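Local atomic coordinates of HTLV-2 integrase catalytic core domain (Human T-cell leukemia virus 2, PDB entry 6QBT), a protein that forms the magnesium-binding catalytic core domain of a retroviral integrase, the enzyme that inserts viral DNA into host DNA. Residues Arg2-Leu5 and Pro6-Trp10. Numbering follows the deposited sequence.
Sequences RGLL and PNHIW
Leu5 to His8 form a type II beta turn, and the chain around it folds back so that Gly3 meets Ile9, their CA atoms 4.8 Å apart. The turn is closed by a weak hydrogen bond from His8 N to Leu5 O, 3.3 Å long. Water 1 bridges Leu5 O, to which it appears to donate, and Ile9 N, from which it accepts. Pro6 and Asn7 take the two corners, and Asn7 has the positive phi (63°) expected of the third turn position.

The His8 side chain makes the second link. Its CG is anti to the backbone N (chi1 179°), which turns the ring edge bearing ND1 towards the backbone of Leu4. There ND1 accepts a nearly straight hydrogen bond from Leu4 N, 3.1 Å long, with the donor 24° out of the ring plane. The Leu4 side chain runs alongside the ring in the same direction. Its CB lies at the ring edge and its CD1 is 3.9 Å from His8 CE1. Ile9 CG1 sits over one ring face, towards the rim. Leu5 CD2 touches His8 CB at 3.9 Å, the two side chains crossing at about a right angle. Ile9 CD1 reaches back to Arg2 CD (3.7 Å) and packs near Gly3 N.

From its corner of the turn, Asn7 OD1 accepts a hydrogen bond from Trp10 NE1 (3.0 Å) at the edge of the indole. Asn7 ND2 bonds to Leu61 O, and the Trp10 ring packs on helix 47-61. Thr32 OG1 bonds to both Gly3 N and Ile9 O. The whole is a beta turn leading into strand 9-19, the central strand of the RNase H-like integrase core, which carries the magnesium ligand Asp13.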
# COMPACT_ATOMS: atom_id res chain seq x y z
N ARG A 2 -4.58 -27.29 -2.38
CA ARG A 2 -4.07 -27.93 -3.65
C ARG A 2 -2.75 -27.31 -4.13
O ARG A 2 -1.88 -28.03 -4.63
CB ARG A 2 -5.10 -27.87 -4.77
CG ARG A 2 -4.93 -29.01 -5.73
CD ARG A 2 -5.33 -28.62 -7.14
NE ARG A 2 -6.21 -29.63 -7.72
CZ ARG A 2 -7.49 -29.81 -7.38
NH1 ARG A 2 -8.07 -29.08 -6.44
NH2 ARG A 2 -8.19 -30.76 -7.98
N GLY A 3 -2.60 -25.99 -4.01
CA GLY A 3 -1.30 -25.35 -4.24
C GLY A 3 -0.23 -25.91 -3.30
O GLY A 3 -0.50 -26.26 -2.16
N LEU A 4 0.98 -26.02 -3.79
CA LEU A 4 2.09 -26.61 -3.03
C LEU A 4 2.91 -25.55 -2.31
O LEU A 4 3.65 -25.86 -1.40
CB LEU A 4 2.95 -27.47 -3.96
CG LEU A 4 2.16 -28.68 -4.48
CD1 LEU A 4 2.78 -29.31 -5.71
CD2 LEU A 4 2.00 -29.73 -3.38
N LEU A 5 2.81 -24.30 -2.71
CA LEU A 5 3.41 -23.22 -1.96
C LEU A 5 2.59 -21.99 -2.29
O LEU A 5 1.67 -22.06 -3.12
CB LEU A 5 4.89 -23.10 -2.30
CG LEU A 5 5.36 -22.42 -3.60
CD1 LEU A 5 6.86 -22.23 -3.50
CD2 LEU A 5 5.01 -23.21 -4.85
N PRO A 6 2.88 -20.86 -1.62
CA PRO A 6 2.10 -19.68 -1.92
C PRO A 6 2.22 -19.27 -3.38
O PRO A 6 3.27 -19.46 -4.00
CB PRO A 6 2.69 -18.63 -0.99
CG PRO A 6 3.40 -19.36 0.10
CD PRO A 6 3.84 -20.65 -0.51
N ASN A 7 1.12 -18.73 -3.92
CA ASN A 7 0.99 -18.27 -5.30
C ASN A 7 1.14 -19.33 -6.39
O ASN A 7 1.32 -19.00 -7.58
CB ASN A 7 1.86 -17.04 -5.56
CG ASN A 7 1.40 -15.83 -4.77
OD1 ASN A 7 0.25 -15.76 -4.38
ND2 ASN A 7 2.31 -14.91 -4.50
N HIS A 8 0.99 -20.59 -6.01
CA HIS A 8 0.92 -21.68 -6.98
C HIS A 8 -0.51 -21.70 -7.58
O HIS A 8 -0.67 -21.57 -8.79
CB HIS A 8 1.37 -23.00 -6.35
CG HIS A 8 1.32 -24.18 -7.28
ND1 HIS A 8 1.54 -25.47 -6.84
CD2 HIS A 8 1.03 -24.28 -8.60
CE1 HIS A 8 1.39 -26.31 -7.85
NE2 HIS A 8 1.08 -25.62 -8.93
N ILE A 9 -1.53 -21.81 -6.73
CA ILE A 9 -2.92 -21.94 -7.21
C ILE A 9 -3.85 -21.09 -6.34
O ILE A 9 -3.87 -21.26 -5.12
CB ILE A 9 -3.44 -23.40 -7.12
CG1 ILE A 9 -2.55 -24.37 -7.91
CG2 ILE A 9 -4.91 -23.47 -7.58
CD1 ILE A 9 -2.96 -25.83 -7.81
N TRP A 10 -4.58 -20.19 -6.98
CA TRP A 10 -5.65 -19.42 -6.35
C TRP A 10 -7.05 -19.87 -6.78
O TRP A 10 -7.23 -20.43 -7.88
CB TRP A 10 -5.53 -17.98 -6.75
CG TRP A 10 -4.41 -17.23 -6.17
CD1 TRP A 10 -3.38 -17.71 -5.43
CD2 TRP A 10 -4.18 -15.86 -6.35
NE1 TRP A 10 -2.53 -16.71 -5.11
CE2 TRP A 10 -3.00 -15.55 -5.67
CE3 TRP A 10 -4.87 -14.84 -7.01
CZ2 TRP A 10 -2.48 -14.24 -5.61
CZ3 TRP A 10 -4.36 -13.54 -6.96
CH2 TRP A 10 -3.17 -13.26 -6.27
O HOH W 1 -0.95 -21.76 -3.81